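Local structure of polycyclic ketone monooxygenase (Myceliophthora thermophila, 5MQ6) at residues 87-99 with 160-173. The protein uses FAD and NADPH to insert one oxygen atom next to the carbonyl of ketones, above all bulky polycyclic ones, yielding esters or lactones. Residues are numbered along the deposited sequence; the frame is centred on the assembly and turned at random.
With FAD (flavin-adenine dinucleotide), chain B.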
loop_
_atom_site.group_PDB
_atom_site.type_symbol
_atom_site.label_atom_id
_atom_site.label_comp_id
_atom_site.label_asym_id
_atom_site.label_seq_id
_atom_site.Cartn_x
_atom_site.Cartn_y
_atom_site.Cartn_z
ATOM N N GLY A 87 -1.783 -0.574 -12.192
ATOM C CA GLY A 87 -2.827 -0.324 -11.225
ATOM C C GLY A 87 -3.305 1.123 -11.346
ATOM O O GLY A 87 -3.022 1.801 -12.334
ATOM N N TYR A 88 -4.050 1.594 -10.341
ATOM C CA TYR A 88 -4.560 2.974 -10.328
ATOM C C TYR A 88 -3.436 3.993 -10.463
ATOM O O TYR A 88 -3.599 5.021 -11.107
ATOM C CB TYR A 88 -5.398 3.301 -9.091
ATOM C CG TYR A 88 -6.762 2.675 -9.072
ATOM C CD1 TYR A 88 -7.440 2.303 -10.233
ATOM C CD2 TYR A 88 -7.444 2.495 -7.869
ATOM C CE1 TYR A 88 -8.739 1.723 -10.165
ATOM C CE2 TYR A 88 -8.706 1.965 -7.835
ATOM C CZ TYR A 88 -9.361 1.585 -8.970
ATOM O OH TYR A 88 -10.644 1.113 -8.899
ATOM N N GLY A 89 -2.302 3.724 -9.867
ATOM C CA GLY A 89 -1.181 4.623 -10.023
ATOM C C GLY A 89 -0.640 4.775 -11.420
ATOM O O GLY A 89 -0.473 5.872 -11.903
ATOM N N GLY A 90 -0.301 3.672 -12.058
ATOM C CA GLY A 90 0.140 3.746 -13.420
ATOM C C GLY A 90 -0.899 4.261 -14.377
ATOM O O GLY A 90 -0.570 4.972 -15.346
ATOM N N LEU A 91 -2.156 3.876 -14.147
ATOM C CA LEU A 91 -3.229 4.473 -14.939
ATOM C C LEU A 91 -3.275 6.006 -14.818
ATOM O O LEU A 91 -3.451 6.680 -15.825
ATOM C CB LEU A 91 -4.570 3.876 -14.598
ATOM C CG LEU A 91 -4.804 2.425 -15.028
ATOM C CD1 LEU A 91 -6.016 1.942 -14.265
ATOM C CD2 LEU A 91 -4.992 2.382 -16.540
ATOM N N LEU A 92 -3.191 6.530 -13.592
ATOM C CA LEU A 92 -3.115 7.965 -13.409
ATOM C C LEU A 92 -1.963 8.592 -14.147
ATOM O O LEU A 92 -2.107 9.673 -14.760
ATOM C CB LEU A 92 -3.006 8.289 -11.932
ATOM C CG LEU A 92 -4.362 8.366 -11.294
ATOM C CD1 LEU A 92 -4.182 8.346 -9.718
ATOM C CD2 LEU A 92 -5.091 9.664 -11.787
ATOM N N TYR A 93 -0.832 7.955 -14.149
ATOM C CA TYR A 93 0.298 8.529 -14.933
ATOM C C TYR A 93 -0.080 8.563 -16.426
ATOM O O TYR A 93 0.165 9.563 -17.143
ATOM C CB TYR A 93 1.549 7.629 -14.864
ATOM C CG TYR A 93 2.609 7.783 -13.785
ATOM C CD1 TYR A 93 3.151 9.015 -13.409
ATOM C CD2 TYR A 93 3.180 6.639 -13.256
ATOM C CE1 TYR A 93 4.149 9.107 -12.477
ATOM C CE2 TYR A 93 4.240 6.689 -12.367
ATOM C CZ TYR A 93 4.750 7.922 -11.996
ATOM O OH TYR A 93 5.797 7.862 -11.139
ATOM N N ALA A 94 -0.666 7.463 -16.900
ATOM C CA ALA A 94 -0.988 7.352 -18.316
ATOM C C ALA A 94 -2.034 8.380 -18.732
ATOM O O ALA A 94 -1.855 9.132 -19.747
ATOM C CB ALA A 94 -1.522 5.957 -18.647
ATOM N N VAL A 95 -3.110 8.436 -17.959
ATOM C CA VAL A 95 -4.120 9.443 -18.203
ATOM C C VAL A 95 -3.529 10.887 -18.152
ATOM O O VAL A 95 -3.805 11.713 -19.025
ATOM C CB VAL A 95 -5.282 9.325 -17.198
ATOM C CG1 VAL A 95 -6.222 10.521 -17.349
ATOM C CG2 VAL A 95 -6.101 8.056 -17.441
ATOM N N ARG A 96 -2.691 11.183 -17.175
ATOM C CA ARG A 96 -2.161 12.499 -17.037
ATOM C C ARG A 96 -1.239 12.847 -18.216
ATOM O O ARG A 96 -1.257 13.972 -18.707
ATOM C CB ARG A 96 -1.400 12.693 -15.706
ATOM C CG ARG A 96 -2.138 13.385 -14.578
ATOM C CD ARG A 96 -3.161 12.547 -13.902
ATOM N NE ARG A 96 -4.009 13.292 -12.991
ATOM C CZ ARG A 96 -3.812 13.484 -11.693
ATOM N NH1 ARG A 96 -2.790 12.989 -11.030
ATOM N NH2 ARG A 96 -4.686 14.199 -11.060
ATOM N N LEU A 97 -0.400 11.916 -18.644
ATOM C CA LEU A 97 0.438 12.138 -19.809
ATOM C C LEU A 97 -0.420 12.438 -21.064
ATOM O O LEU A 97 -0.156 13.393 -21.832
ATOM C CB LEU A 97 1.291 10.966 -20.050
ATOM C CG LEU A 97 2.458 10.650 -19.105
ATOM C CD1 LEU A 97 3.012 9.306 -19.552
ATOM C CD2 LEU A 97 3.595 11.702 -19.117
ATOM N N ALA A 98 -1.442 11.625 -21.254
ATOM C CA ALA A 98 -2.333 11.803 -22.415
ATOM C C ALA A 98 -2.958 13.211 -22.367
ATOM O O ALA A 98 -2.831 13.900 -23.312
ATOM C CB ALA A 98 -3.412 10.738 -22.460
ATOM N N GLU A 99 -3.514 13.652 -21.235
ATOM C CA GLU A 99 -4.154 14.978 -21.082
ATOM C C GLU A 99 -3.128 16.121 -21.129
ATOM O O GLU A 99 -3.442 17.230 -21.508
ATOM C CB GLU A 99 -4.914 15.088 -19.767
ATOM C CG GLU A 99 -6.048 14.077 -19.634
ATOM C CD GLU A 99 -7.230 14.409 -20.509
ATOM O OE1 GLU A 99 -7.418 15.595 -20.851
ATOM O OE2 GLU A 99 -7.961 13.484 -20.864
ATOM N N LEU A 160 -14.091 -2.265 -8.300
ATOM C CA LEU A 160 -12.800 -1.617 -8.348
ATOM C C LEU A 160 -11.987 -2.007 -9.546
ATOM O O LEU A 160 -11.355 -1.154 -10.200
ATOM C CB LEU A 160 -11.970 -1.821 -7.060
ATOM C CG LEU A 160 -12.621 -1.034 -5.930
ATOM C CD1 LEU A 160 -12.181 -1.528 -4.579
ATOM C CD2 LEU A 160 -12.432 0.402 -6.036
ATOM N N LEU A 161 -12.009 -3.287 -9.820
ATOM C CA LEU A 161 -11.363 -3.810 -10.999
ATOM C C LEU A 161 -12.035 -3.305 -12.314
ATOM O O LEU A 161 -11.344 -2.838 -13.283
ATOM C CB LEU A 161 -11.311 -5.313 -10.888
ATOM C CG LEU A 161 -10.781 -6.094 -12.078
ATOM C CD1 LEU A 161 -9.326 -5.711 -12.274
ATOM C CD2 LEU A 161 -10.785 -7.607 -11.780
ATOM N N GLU A 162 -13.365 -3.323 -12.327
ATOM C CA GLU A 162 -14.068 -2.847 -13.481
ATOM C C GLU A 162 -13.727 -1.344 -13.754
ATOM O O GLU A 162 -13.615 -0.917 -14.899
ATOM C CB GLU A 162 -15.572 -3.124 -13.327
ATOM C CG GLU A 162 -16.485 -2.332 -14.270
ATOM C CD GLU A 162 -17.971 -2.501 -13.886
ATOM O OE1 GLU A 162 -18.645 -1.555 -13.395
ATOM O OE2 GLU A 162 -18.471 -3.616 -14.025
ATOM N N HIS A 163 -13.540 -0.554 -12.702
ATOM C CA HIS A 163 -13.219 0.839 -12.881
ATOM C C HIS A 163 -11.828 1.050 -13.519
ATOM O O HIS A 163 -11.680 1.960 -14.363
ATOM C CB HIS A 163 -13.329 1.586 -11.606
ATOM C CG HIS A 163 -13.148 3.055 -11.760
ATOM N ND1 HIS A 163 -14.019 3.847 -12.497
ATOM C CD2 HIS A 163 -12.252 3.903 -11.204
ATOM C CE1 HIS A 163 -13.667 5.114 -12.394
ATOM N NE2 HIS A 163 -12.611 5.183 -11.598
ATOM N N ALA A 164 -10.871 0.241 -13.097
ATOM C CA ALA A 164 -9.567 0.179 -13.743
ATOM C C ALA A 164 -9.713 -0.069 -15.264
ATOM O O ALA A 164 -9.103 0.631 -16.093
ATOM C CB ALA A 164 -8.764 -0.971 -13.089
ATOM N N TYR A 165 -10.554 -1.036 -15.615
ATOM C CA TYR A 165 -10.918 -1.300 -17.026
ATOM C C TYR A 165 -11.639 -0.161 -17.666
ATOM O O TYR A 165 -11.358 0.163 -18.820
ATOM C CB TYR A 165 -11.662 -2.646 -17.216
ATOM C CG TYR A 165 -10.618 -3.673 -17.304
ATOM C CD1 TYR A 165 -9.875 -4.069 -16.184
ATOM C CD2 TYR A 165 -10.260 -4.222 -18.567
ATOM C CE1 TYR A 165 -8.844 -5.044 -16.275
ATOM C CE2 TYR A 165 -9.242 -5.197 -18.665
ATOM C CZ TYR A 165 -8.521 -5.565 -17.522
ATOM O OH TYR A 165 -7.458 -6.393 -17.676
ATOM N N ARG A 166 -12.505 0.502 -16.903
ATOM C CA ARG A 166 -13.187 1.674 -17.423
ATOM C C ARG A 166 -12.172 2.758 -17.811
ATOM O O ARG A 166 -12.309 3.476 -18.847
ATOM C CB ARG A 166 -14.197 2.206 -16.412
ATOM C CG ARG A 166 -14.814 3.547 -16.772
ATOM C CD ARG A 166 -15.952 3.963 -15.818
ATOM N NE ARG A 166 -16.946 2.914 -15.712
ATOM C CZ ARG A 166 -17.075 1.994 -14.753
ATOM N NH1 ARG A 166 -16.318 1.983 -13.650
ATOM N NH2 ARG A 166 -18.001 1.046 -14.934
ATOM N N ILE A 167 -11.177 2.947 -16.953
ATOM C CA ILE A 167 -10.176 3.994 -17.219
ATOM C C ILE A 167 -9.367 3.583 -18.448
ATOM O O ILE A 167 -9.178 4.386 -19.353
ATOM C CB ILE A 167 -9.256 4.256 -16.015
ATOM C CG1 ILE A 167 -10.097 4.911 -14.905
ATOM C CG2 ILE A 167 -8.096 5.215 -16.375
ATOM C CD1 ILE A 167 -9.529 4.777 -13.534
ATOM N N ALA A 168 -8.890 2.350 -18.470
ATOM C CA ALA A 168 -8.065 1.935 -19.602
ATOM C C ALA A 168 -8.795 2.042 -20.926
ATOM O O ALA A 168 -8.191 2.406 -21.976
ATOM C CB ALA A 168 -7.584 0.526 -19.380
ATOM N N THR A 169 -10.107 1.765 -20.888
ATOM C CA THR A 169 -10.976 1.886 -22.057
ATOM C C THR A 169 -11.132 3.323 -22.465
ATOM O O THR A 169 -10.967 3.668 -23.631
ATOM C CB THR A 169 -12.353 1.304 -21.735
ATOM O OG1 THR A 169 -12.215 -0.125 -21.609
ATOM C CG2 THR A 169 -13.413 1.637 -22.821
ATOM N N GLN A 170 -11.443 4.173 -21.495
ATOM C CA GLN A 170 -11.683 5.551 -21.787
ATOM C C GLN A 170 -10.444 6.203 -22.422
ATOM O O GLN A 170 -10.575 6.995 -23.358
ATOM C CB GLN A 170 -12.204 6.314 -20.571
ATOM C CG GLN A 170 -12.513 7.745 -20.889
ATOM C CD GLN A 170 -13.381 8.413 -19.885
ATOM O OE1 GLN A 170 -14.138 7.775 -19.146
ATOM N NE2 GLN A 170 -13.266 9.722 -19.818
ATOM N N TRP A 171 -9.250 5.871 -21.960
ATOM C CA TRP A 171 -8.063 6.538 -22.514
ATOM C C TRP A 171 -7.310 5.690 -23.475
ATOM O O TRP A 171 -6.166 6.000 -23.787
ATOM C CB TRP A 171 -7.156 7.104 -21.394
ATOM C CG TRP A 171 -7.682 8.388 -20.837
ATOM C CD1 TRP A 171 -7.333 9.599 -21.238
ATOM C CD2 TRP A 171 -8.649 8.578 -19.775
ATOM N NE1 TRP A 171 -7.973 10.547 -20.504
ATOM C CE2 TRP A 171 -8.806 9.954 -19.612
ATOM C CE3 TRP A 171 -9.389 7.728 -18.993
ATOM C CZ2 TRP A 171 -9.654 10.528 -18.656
ATOM C CZ3 TRP A 171 -10.266 8.295 -17.972
ATOM C CH2 TRP A 171 -10.410 9.655 -17.856
ATOM N N LYS A 172 -7.955 4.633 -23.975
ATOM C CA LYS A 172 -7.424 3.788 -25.019
ATOM C C LYS A 172 -6.085 3.235 -24.718
ATOM O O LYS A 172 -5.163 3.317 -25.475
ATOM C CB LYS A 172 -7.493 4.557 -26.351
ATOM C CG LYS A 172 -8.918 5.138 -26.483
ATOM C CD LYS A 172 -9.272 5.711 -27.832
ATOM C CE LYS A 172 -8.519 7.006 -28.055
ATOM N NZ LYS A 172 -8.871 8.152 -27.184
ATOM N N LEU A 173 -6.016 2.559 -23.601
ATOM C CA LEU A 173 -4.770 2.017 -23.125
ATOM C C LEU A 173 -4.618 0.556 -23.356
ATOM O O LEU A 173 -3.561 0.023 -23.088
ATOM C CB LEU A 173 -4.609 2.359 -21.623
ATOM C CG LEU A 173 -4.627 3.815 -21.267
ATOM C CD1 LEU A 173 -4.476 4.029 -19.753
ATOM C CD2 LEU A 173 -3.444 4.454 -21.894
HETATM P PA FAD B . -0.476 -1.403 -7.210
HETATM O O1A FAD B . 0.236 -2.263 -6.218
HETATM O O2A FAD B . -1.992 -1.333 -7.240
HETATM O O5B FAD B . 0.005 -1.841 -8.677
HETATM C C5B FAD B . 1.358 -2.003 -8.945
HETATM C C4B FAD B . 1.520 -3.161 -9.908
HETATM O O4B FAD B . 2.896 -3.155 -10.331
HETATM C C3B FAD B . 1.241 -4.550 -9.339
HETATM O O3B FAD B . 0.476 -5.295 -10.251
HETATM C C2B FAD B . 2.608 -5.156 -9.188
HETATM O O2B FAD B . 2.596 -6.559 -9.305
HETATM C C1B FAD B . 3.356 -4.480 -10.318
HETATM N N9A FAD B . 4.788 -4.525 -10.152
HETATM C C8A FAD B . 5.494 -4.126 -9.056
HETATM N N7A FAD B . 6.781 -4.368 -9.285
HETATM C C5A FAD B . 6.942 -4.933 -10.493
HETATM C C6A FAD B . 8.099 -5.380 -11.290
HETATM N N6A FAD B . 9.356 -5.355 -10.897
HETATM N N1A FAD B . 7.782 -5.804 -12.486
HETATM C C2A FAD B . 6.511 -5.886 -12.945
HETATM N N3A FAD B . 5.413 -5.525 -12.322
HETATM C C4A FAD B . 5.609 -5.053 -11.051
HETATM N N1 FAD B . -5.294 1.846 -0.162
HETATM C C2 FAD B . -6.212 2.841 0.073
HETATM O O2 FAD B . -5.880 4.018 0.030
HETATM N N3 FAD B . -7.488 2.539 0.352
HETATM C C4 FAD B . -7.878 1.256 0.409
HETATM O O4 FAD B . -9.057 1.045 0.661
HETATM C C4X FAD B . -6.976 0.115 0.175
HETATM N N5 FAD B . -7.331 -1.211 0.248
HETATM C C5X FAD B . -6.381 -2.148 0.007
HETATM C C6 FAD B . -6.721 -3.584 0.089
HETATM C C7 FAD B . -5.617 -4.524 -0.186
HETATM C C7M FAD B . -5.852 -6.017 -0.138
HETATM C C8 FAD B . -4.230 -4.075 -0.501
HETATM C C8M FAD B . -3.080 -5.037 -0.793
HETATM C C9 FAD B . -3.948 -2.724 -0.556
HETATM C C9A FAD B . -4.963 -1.756 -0.315
HETATM N N10 FAD B . -4.608 -0.397 -0.361
HETATM C C10 FAD B . -5.614 0.550 -0.143
HETATM C "C1'" FAD B . -3.254 0.065 -0.742
HETATM C "C2'" FAD B . -3.194 -0.039 -2.323
HETATM O "O2'" FAD B . -2.026 -0.783 -2.696
HETATM C "C3'" FAD B . -3.249 1.337 -3.072
HETATM O "O3'" FAD B . -4.466 2.007 -2.730
HETATM C "C4'" FAD B . -3.292 1.304 -4.619
HETATM O "O4'" FAD B . -4.170 0.247 -5.210
HETATM C "C5'" FAD B . -1.859 1.204 -5.180
HETATM O "O5'" FAD B . -1.924 1.587 -6.589
HETATM P P FAD B . -0.494 1.453 -7.339
HETATM O O1P FAD B . -0.860 1.414 -8.869
HETATM O O2P FAD B . 0.419 2.517 -6.712
HETATM O O3P FAD B . 0.147 0.027 -6.825
#
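Val95 packs against Trp171 where helix 88-99 meets the end of segment 160-173. Val95 CG1 sits over one face of the indole, 3.7 Å from the centroid of its five-membered ring, a CH-pi contact. CG1 is anti to the backbone N and CG2 beside it, which lets both methyls meet the indole. CG2 touches Trp171 CD2 and also Ile167 CG2. Gln170 CG lies over the opposite indole face, toward its rim. Nearer the FAD, Leu91 divides its methyls: CD1 lies against Ala164, while CD2 is 3.6 Å from Leu173 CD1. That same Leu173 methyl also touches Ala94 CB. A Schellman motif with Lys172 at positive phi ends helix 157-170 and brings Leu173 back to this interface.

Two side-chain hydrogen bonds cross the contact. Trp171 NE1 donates to the anti lone pair of Glu99 OE2 at 3.0 Å. The bond is nearly straight (169°) and lies in the indole plane, with the carboxylate turned 83° from the ring. Glu99 reaches it by bending at chi2. Replacing Trp171 by alanine would remove the indole, and would probably leave Glu99 OE2 without this donor and open a gap beside the Val95 methyls. At the other end, Tyr88 OH makes a weak bond to Leu160 O, 2.7 Å away, with Leu160 CD2 packed against the hydroxyl.

Gly87 takes the N-cap position of helix 88-99, and Gly89 N donates to FAD O1P at 2.9 Å. This is consistent with the glycine-rich turn of a Rossmann-type fold, with Gly87 and Gly90 among its glycines. The two helix axes run nearly parallel, 21° apart and 10.6 Å at closest approach. Beyond them, strand 78-84 packs on Ala94, and helix 541-562 on Leu92 and Arg96. Helix 143-146 lies against His163 and Trp171.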